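PDB 3BLX: isocitrate dehydrogenase [NAD] subunit 1, mitochondrial from Saccharomyces cerevisiae, which catalyses, as part of the IDH1/IDH2 octamer, the NAD-dependent oxidative decarboxylation of isocitrate to 2-oxoglutarate in the citric acid cycle and also binds mitochondrial mRNA leaders. Local coordinates for residues R37-A42 with A290-S295; S69-K74 with R98-I103; H182-M187 with L193-I198. All blocks are in the same frame, centred on the assembly; numbering follows the deposited sequence.

Contact 1: residues R37-A42 with A290-S295; sequences RTIFEA and AMILSS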
# COMPACT_ATOMS: atom_id res chain seq x y z
N ARG E 37 -37.49 8.22 9.89
CA ARG E 37 -37.80 8.60 8.51
C ARG E 37 -38.89 9.66 8.46
O ARG E 37 -38.77 10.64 7.72
CB ARG E 37 -38.25 7.39 7.71
CG ARG E 37 -37.22 6.86 6.78
CD ARG E 37 -37.87 6.02 5.72
NE ARG E 37 -37.81 4.61 6.05
CZ ARG E 37 -37.14 3.71 5.34
NH1 ARG E 37 -36.48 4.11 4.25
NH2 ARG E 37 -37.13 2.42 5.71
N THR E 38 -39.95 9.45 9.25
CA THR E 38 -41.11 10.34 9.33
C THR E 38 -40.77 11.73 9.90
O THR E 38 -41.09 12.76 9.31
CB THR E 38 -42.26 9.70 10.18
OG1 THR E 38 -42.75 8.52 9.54
CG2 THR E 38 -43.41 10.66 10.32
N ILE E 39 -40.12 11.76 11.05
CA ILE E 39 -39.65 13.02 11.58
C ILE E 39 -38.71 13.75 10.61
O ILE E 39 -38.73 14.98 10.50
CB ILE E 39 -38.92 12.83 12.89
CG1 ILE E 39 -39.85 12.18 13.92
CG2 ILE E 39 -38.36 14.15 13.39
CD1 ILE E 39 -39.17 11.84 15.25
N PHE E 40 -37.89 13.00 9.89
CA PHE E 40 -36.91 13.62 8.99
C PHE E 40 -37.55 14.27 7.77
O PHE E 40 -37.18 15.36 7.41
CB PHE E 40 -35.82 12.62 8.55
CG PHE E 40 -34.63 12.57 9.48
CD1 PHE E 40 -34.78 12.73 10.85
CD2 PHE E 40 -33.37 12.31 8.99
CE1 PHE E 40 -33.69 12.66 11.69
CE2 PHE E 40 -32.29 12.24 9.82
CZ PHE E 40 -32.45 12.42 11.17
N GLU E 41 -38.50 13.60 7.13
CA GLU E 41 -39.23 14.21 6.02
C GLU E 41 -40.03 15.43 6.48
O GLU E 41 -40.16 16.41 5.75
CB GLU E 41 -40.15 13.19 5.32
CG GLU E 41 -41.40 12.83 6.10
CD GLU E 41 -42.40 12.00 5.30
OE1 GLU E 41 -43.38 11.50 5.90
OE2 GLU E 41 -42.20 11.85 4.07
N ALA E 42 -40.55 15.37 7.70
CA ALA E 42 -41.38 16.43 8.24
C ALA E 42 -40.57 17.68 8.48
O ALA E 42 -41.07 18.79 8.40
CB ALA E 42 -42.02 15.99 9.55
N ALA E 290 -34.65 5.97 21.51
CA ALA E 290 -33.25 5.60 21.37
C ALA E 290 -32.83 5.77 19.93
O ALA E 290 -31.79 6.34 19.66
CB ALA E 290 -33.00 4.17 21.85
N MET E 291 -33.63 5.27 19.01
CA MET E 291 -33.38 5.46 17.59
C MET E 291 -33.37 6.95 17.19
O MET E 291 -32.49 7.39 16.49
CB MET E 291 -34.39 4.69 16.75
CG MET E 291 -34.04 4.61 15.32
SD MET E 291 -32.45 3.83 15.10
CE MET E 291 -32.84 2.14 15.50
N ILE E 292 -34.34 7.72 17.66
CA ILE E 292 -34.40 9.12 17.33
C ILE E 292 -33.18 9.90 17.87
O ILE E 292 -32.57 10.69 17.15
CB ILE E 292 -35.70 9.77 17.86
CG1 ILE E 292 -36.93 9.00 17.35
CG2 ILE E 292 -35.77 11.24 17.45
CD1 ILE E 292 -38.27 9.47 17.93
N LEU E 293 -32.85 9.67 19.14
CA LEU E 293 -31.71 10.32 19.75
C LEU E 293 -30.39 9.92 19.07
O LEU E 293 -29.47 10.72 18.91
CB LEU E 293 -31.66 10.02 21.24
CG LEU E 293 -32.81 10.68 22.01
CD1 LEU E 293 -32.67 10.45 23.50
CD2 LEU E 293 -32.85 12.15 21.69
N SER E 294 -30.29 8.66 18.68
CA SER E 294 -29.12 8.21 17.95
C SER E 294 -29.11 8.95 16.63
O SER E 294 -28.06 9.34 16.15
CB SER E 294 -29.20 6.70 17.70
OG SER E 294 -29.04 6.00 18.92
N SER E 295 -30.29 9.14 16.08
CA SER E 295 -30.49 9.89 14.85
C SER E 295 -29.90 11.28 14.96
O SER E 295 -29.39 11.81 13.97
CB SER E 295 -32.00 10.03 14.58
OG SER E 295 -32.24 10.26 13.23

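Contact 2: residues S69-K74 with R98-I103; sequences SLKRNK and RKQLDI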
# COMPACT_ATOMS: atom_id res chain seq x y z
N SER E 69 -22.60 -0.58 0.92
CA SER E 69 -23.26 0.70 1.04
C SER E 69 -22.52 1.63 2.01
O SER E 69 -22.36 2.81 1.71
CB SER E 69 -24.71 0.51 1.46
OG SER E 69 -25.36 1.75 1.63
N LEU E 70 -22.07 1.10 3.15
CA LEU E 70 -21.28 1.89 4.09
C LEU E 70 -19.94 2.32 3.53
O LEU E 70 -19.50 3.42 3.81
CB LEU E 70 -21.07 1.17 5.39
CG LEU E 70 -22.27 1.31 6.32
CD1 LEU E 70 -22.21 0.27 7.40
CD2 LEU E 70 -22.34 2.70 6.92
N LYS E 71 -19.33 1.49 2.70
CA LYS E 71 -18.08 1.87 2.09
C LYS E 71 -18.25 3.09 1.18
O LYS E 71 -17.35 3.94 1.12
CB LYS E 71 -17.48 0.69 1.34
CG LYS E 71 -16.66 -0.20 2.25
CD LYS E 71 -16.58 -1.65 1.78
CE LYS E 71 -15.30 -1.96 1.03
NZ LYS E 71 -15.19 -3.43 0.90
N ARG E 72 -19.40 3.16 0.52
CA ARG E 72 -19.72 4.27 -0.36
C ARG E 72 -20.15 5.50 0.42
O ARG E 72 -19.71 6.59 0.13
CB ARG E 72 -20.82 3.88 -1.32
CG ARG E 72 -20.47 2.80 -2.30
CD ARG E 72 -21.47 2.77 -3.44
NE ARG E 72 -22.78 2.32 -2.99
CZ ARG E 72 -23.10 1.04 -2.82
NH1 ARG E 72 -22.20 0.11 -3.08
NH2 ARG E 72 -24.31 0.70 -2.41
N ASN E 73 -21.01 5.32 1.40
CA ASN E 73 -21.62 6.48 2.05
C ASN E 73 -20.87 6.96 3.29
O ASN E 73 -20.91 8.13 3.62
CB ASN E 73 -23.09 6.22 2.37
CG ASN E 73 -23.88 5.75 1.18
OD1 ASN E 73 -23.55 6.05 0.03
ND2 ASN E 73 -24.94 5.03 1.45
N LYS E 74 -20.20 6.03 3.98
CA LYS E 74 -19.42 6.32 5.20
C LYS E 74 -20.23 6.51 6.48
O LYS E 74 -19.68 6.41 7.56
CB LYS E 74 -18.49 7.54 5.01
CG LYS E 74 -17.69 7.57 3.71
CD LYS E 74 -16.84 6.35 3.57
CE LYS E 74 -15.74 6.57 2.54
NZ LYS E 74 -16.33 6.82 1.20
N ARG E 98 -17.10 -4.79 12.06
CA ARG E 98 -15.92 -4.75 12.89
C ARG E 98 -14.66 -5.25 12.13
O ARG E 98 -13.60 -4.67 12.24
CB ARG E 98 -16.21 -5.48 14.20
CG ARG E 98 -15.16 -6.41 14.67
CD ARG E 98 -15.69 -7.40 15.68
NE ARG E 98 -16.61 -6.78 16.63
CZ ARG E 98 -17.81 -7.27 16.92
NH1 ARG E 98 -18.24 -8.39 16.35
NH2 ARG E 98 -18.58 -6.64 17.78
N LYS E 99 -14.80 -6.31 11.34
CA LYS E 99 -13.66 -6.86 10.58
C LYS E 99 -13.37 -6.11 9.29
O LYS E 99 -12.22 -5.88 8.97
CB LYS E 99 -13.83 -8.35 10.22
CG LYS E 99 -14.26 -9.28 11.34
CD LYS E 99 -13.18 -9.58 12.35
CE LYS E 99 -13.67 -10.62 13.38
NZ LYS E 99 -12.88 -10.58 14.65
N GLN E 100 -14.41 -5.76 8.53
CA GLN E 100 -14.20 -5.11 7.25
C GLN E 100 -14.10 -3.59 7.35
O GLN E 100 -13.34 -2.98 6.60
CB GLN E 100 -15.28 -5.49 6.25
CG GLN E 100 -15.25 -6.93 5.83
CD GLN E 100 -16.29 -7.23 4.79
OE1 GLN E 100 -16.25 -6.70 3.68
NE2 GLN E 100 -17.25 -8.10 5.14
N LEU E 101 -14.84 -2.98 8.26
CA LEU E 101 -14.83 -1.52 8.31
C LEU E 101 -13.98 -1.02 9.46
O LEU E 101 -13.77 0.18 9.61
CB LEU E 101 -16.24 -0.98 8.44
CG LEU E 101 -17.17 -1.28 7.30
CD1 LEU E 101 -18.41 -0.45 7.54
CD2 LEU E 101 -16.49 -0.94 5.96
N ASP E 102 -13.49 -1.93 10.29
CA ASP E 102 -12.66 -1.57 11.44
C ASP E 102 -13.32 -0.52 12.34
O ASP E 102 -12.69 0.44 12.79
CB ASP E 102 -11.26 -1.14 10.99
CG ASP E 102 -10.22 -1.23 12.11
OD1 ASP E 102 -10.40 -2.04 13.07
OD2 ASP E 102 -9.20 -0.50 12.04
N ILE E 103 -14.60 -0.71 12.62
CA ILE E 103 -15.33 0.17 13.52
C ILE E 103 -15.05 -0.30 14.93
O ILE E 103 -15.52 -1.36 15.34
CB ILE E 103 -16.82 0.10 13.22
CG1 ILE E 103 -17.09 0.72 11.85
CG2 ILE E 103 -17.60 0.83 14.25
CD1 ILE E 103 -18.52 0.60 11.39

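Contact 3: residues H182-M187 with L193-I198; sequences HKANIM and LFRNII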
# COMPACT_ATOMS: atom_id res chain seq x y z
N HIS E 182 -11.48 -2.25 34.41
CA HIS E 182 -10.66 -3.39 34.06
C HIS E 182 -10.68 -4.43 35.18
O HIS E 182 -11.30 -4.22 36.23
CB HIS E 182 -9.24 -2.90 33.92
CG HIS E 182 -8.72 -2.29 35.17
ND1 HIS E 182 -8.22 -3.04 36.21
CD2 HIS E 182 -8.65 -1.00 35.57
CE1 HIS E 182 -7.84 -2.24 37.19
NE2 HIS E 182 -8.09 -0.99 36.82
N LYS E 183 -10.00 -5.55 34.95
CA LYS E 183 -9.87 -6.59 35.96
C LYS E 183 -8.38 -6.92 36.18
O LYS E 183 -7.99 -8.08 36.14
CB LYS E 183 -10.66 -7.83 35.52
CG LYS E 183 -11.25 -8.68 36.64
CD LYS E 183 -12.41 -9.53 36.12
CE LYS E 183 -13.01 -10.39 37.23
NZ LYS E 183 -13.22 -9.63 38.50
N ALA E 184 -7.57 -5.90 36.41
CA ALA E 184 -6.12 -6.08 36.52
C ALA E 184 -5.66 -6.80 37.79
O ALA E 184 -4.51 -7.22 37.89
CB ALA E 184 -5.39 -4.75 36.38
N ASN E 185 -6.56 -6.92 38.76
CA ASN E 185 -6.25 -7.64 39.99
C ASN E 185 -6.02 -9.14 39.73
O ASN E 185 -5.20 -9.77 40.40
CB ASN E 185 -7.35 -7.41 41.04
CG ASN E 185 -8.75 -7.79 40.55
OD1 ASN E 185 -9.02 -7.76 39.34
ND2 ASN E 185 -9.63 -8.14 41.48
N ILE E 186 -6.73 -9.68 38.74
CA ILE E 186 -6.64 -11.09 38.38
C ILE E 186 -5.84 -11.28 37.09
O ILE E 186 -4.86 -12.04 37.06
CB ILE E 186 -8.03 -11.70 38.18
CG1 ILE E 186 -8.79 -11.73 39.50
CG2 ILE E 186 -7.92 -13.11 37.63
CD1 ILE E 186 -10.16 -12.37 39.38
N MET E 187 -6.29 -10.61 36.03
CA MET E 187 -5.57 -10.59 34.75
C MET E 187 -4.49 -9.51 34.81
O MET E 187 -4.64 -8.46 34.21
CB MET E 187 -6.51 -10.26 33.57
CG MET E 187 -7.86 -10.99 33.55
SD MET E 187 -7.78 -12.79 33.33
CE MET E 187 -6.88 -12.95 31.79
N LEU E 193 -2.11 -4.08 31.24
CA LEU E 193 -1.79 -3.33 30.03
C LEU E 193 -2.84 -2.25 29.73
O LEU E 193 -2.51 -1.09 29.45
CB LEU E 193 -1.72 -4.28 28.85
CG LEU E 193 -1.29 -3.75 27.49
CD1 LEU E 193 0.15 -3.30 27.57
CD2 LEU E 193 -1.44 -4.81 26.43
N PHE E 194 -4.10 -2.67 29.78
CA PHE E 194 -5.22 -1.77 29.56
C PHE E 194 -5.27 -0.56 30.52
O PHE E 194 -5.28 0.59 30.07
CB PHE E 194 -6.53 -2.54 29.66
CG PHE E 194 -7.71 -1.76 29.16
CD1 PHE E 194 -8.04 -1.76 27.79
CD2 PHE E 194 -8.49 -1.02 30.04
CE1 PHE E 194 -9.12 -1.02 27.33
CE2 PHE E 194 -9.58 -0.28 29.58
CZ PHE E 194 -9.89 -0.27 28.22
N ARG E 195 -5.31 -0.82 31.83
CA ARG E 195 -5.25 0.23 32.85
C ARG E 195 -4.05 1.14 32.69
O ARG E 195 -4.17 2.36 32.82
CB ARG E 195 -5.20 -0.39 34.24
CG ARG E 195 -4.91 0.60 35.35
CD ARG E 195 -4.41 -0.11 36.61
NE ARG E 195 -3.13 -0.77 36.37
CZ ARG E 195 -2.71 -1.87 37.00
NH1 ARG E 195 -3.48 -2.46 37.92
NH2 ARG E 195 -1.51 -2.40 36.70
N ASN E 196 -2.88 0.56 32.43
CA ASN E 196 -1.66 1.36 32.30
C ASN E 196 -1.69 2.27 31.09
O ASN E 196 -1.43 3.47 31.23
CB ASN E 196 -0.43 0.48 32.23
CG ASN E 196 -0.15 -0.20 33.54
OD1 ASN E 196 -0.66 0.24 34.60
ND2 ASN E 196 0.62 -1.28 33.49
N ILE E 197 -2.00 1.70 29.92
CA ILE E 197 -2.03 2.50 28.72
C ILE E 197 -3.01 3.66 28.84
O ILE E 197 -2.71 4.77 28.41
CB ILE E 197 -2.35 1.67 27.49
CG1 ILE E 197 -1.18 0.73 27.19
CG2 ILE E 197 -2.64 2.58 26.31
CD1 ILE E 197 -1.49 -0.36 26.14
N ILE E 198 -4.18 3.41 29.45
CA ILE E 198 -5.18 4.47 29.53
C ILE E 198 -4.65 5.58 30.44
O ILE E 198 -4.71 6.75 30.08
CB ILE E 198 -6.55 4.00 30.08
CG1 ILE E 198 -7.12 2.83 29.26
CG2 ILE E 198 -7.54 5.16 30.08
CD1 ILE E 198 -7.67 3.25 27.95

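Contact 1: residues R37-A42 with A290-S295
Ile-39 and Phe-40 of helix 27-42 meet Ile-292 and Ser-295 of helix 289-302, a buried helix-helix packing of the isocitrate/isopropylmalate dehydrogenase fold that ties the helix following strand 17-25 to one from late in the chain. The close part is largely apolar. The two isoleucines cross at about a right angle and touch through their terminal methyls, Ile-39 CD1 lying 3.7 Å from Ile-292 CD1. Ile-39 CD1 also lies 4.1 Å from Ile-292 CG2, so one methyl sits against both branches of its partner. The Phe-40 ring reaches across to Ser-295, whose hydroxyl meets its far end obliquely: Ser-295 OG is 3.0 Å from Phe-40 CZ. Setting OG anti to the backbone N (chi1 -157°) turns Ser-295 this way. Ile-311 of helix 306-320 touches both Phe-40 and Ile-292, and the ring of Trp-49 meets that of Phe-40. With an alanine at Phe-40 the ring is gone, which would probably open a gap between Ser-295, Trp-49 and Ile-311. The solvent end is Glu-41, exposed and poorly ordered; Thr-38 and Ala-42, partly exposed, are backed by helix 335-347. Within the partner helix, Ala-290 O is gripped from opposite faces of its plane by Ser-294 N and Ser-294 OG, each 2.9 Å from it.

Contact 2: residues S69-K74 with R98-I103
Leu-70 and Leu-101 have similar first torsions, CG set beside the backbone N and anti to the carbonyl carbon (chi1 -82° and -62°), and this brings their branches together at about a right angle. Leu-101 does most of the touching, with a different methyl for each partner. Leu-101 CD1 packs against the base of the other leucine, 3.8 Å from Leu-70 CB, and also meets that residue's own methyl, Leu-70 CD1, at 3.9 Å. Leu-101 CD2 turns to the aliphatic part of the neighbouring lysine, 3.8 Å from Lys-71 CG. Beyond that carbon the lysine chain bends at chi3 (98°), and its end lies on the more open side, where Lys-71 NZ is 4.4 Å from Gln-100 OE1: a loose polar approach between an amine and an amide oxygen, too long for a hydrogen bond. The buried and the polar parts of the contact thus lie next to each other on one turn of helix 60-73. At the end of this helix the side chain of Lys-74 folds back, and Lys-74 NZ donates to Lys-71 O at 3.1 Å. Tyr-266 touches Lys-71, Lys-74 and Leu-101, while Leu-97 and Val-268 pack on Leu-70. The contact joins the end of helix 60-73 to the turn after helix 92-99; that helix carries Arg-98, probably a substrate ligand as in related enzymes. Helix 60-73 is itself the connection of a beta-alpha-beta crossover, between strands 47-51 and 75-80, which both run parallel to strand 17-25.

Contact 3: residues H182-M187 with L193-I198
His-182 presents one face of its imidazole to the aliphatic chain of Arg-195, a CH-pi contact in which Arg-195 CB sits over the ring, 4.0 Å from the centroid of His-182. The arginine then runs on past the same ring: CG and CD of Arg-195 are each 3.8 Å from His-182 NE2. Ring and guanidinium do not stack, since their planes stand 82° apart; it is the methylenes, not the charged group, that lie against the histidine. The guanidinium passes on to Ala-184, with Arg-195 NH1 3.4 Å from Ala-184 CB in an oblique approach. Two hydrogen bonds, each within its own segment, fix these orientations. The backbone Ala-184 N donates to His-182 ND1 at 2.9 Å in a nearly straight bond (159°) lying in the ring plane, which restrains rotation of the imidazole and requires ND1 to act as acceptor. On the helix, Arg-195 NE donates to Asn-196 OD1 at 3.2 Å; the oxygen lies in the guanidinium plane, but the donor stands above the plane of the amide carbonyl. Arg-195 leaves the helix with CG anti to its backbone N (chi1 171°), and a bend at chi3 carries the guanidinium past the ring to lie against Ala-184. Phe-194 adds a more distant contact, Phe-194 CD2 being 4.4 Å from His-182 CB. Lys-183 N is bound by Asp-191, and from the chain of subunit 2 Glu-141 packs on the Lys-183 side chain. The arrangement closes the loop of a beta-alpha unit, strand 177-182 into helix 190-205, and that loop carries Lys-183, which is probably critical for catalysis, as in related enzymes, at the interface with subunit 2.

All three contacts belong to the isocitrate/isopropylmalate dehydrogenase fold, yet none touches another. Contact 1 joins segments far apart in sequence, 37-42 and 290-295, and the other two lie nested inside the loop it closes, in series. Contacts 1 and 2 are the nearest pair, with centres 22 Å apart and nearest atoms about 12 Å apart; contact 3 lies across the chain's centre from contact 1, 39 Å between centres. Contacts 2 and 3, 30 Å apart between centres, carry Arg-98, a probable substrate ligand, and Lys-183, probably critical for catalysis, at the boundary with subunit 2; contact 1 lies away from both. Phe-194 and Arg-129, another probable substrate ligand, have side chains about 8 Å apart.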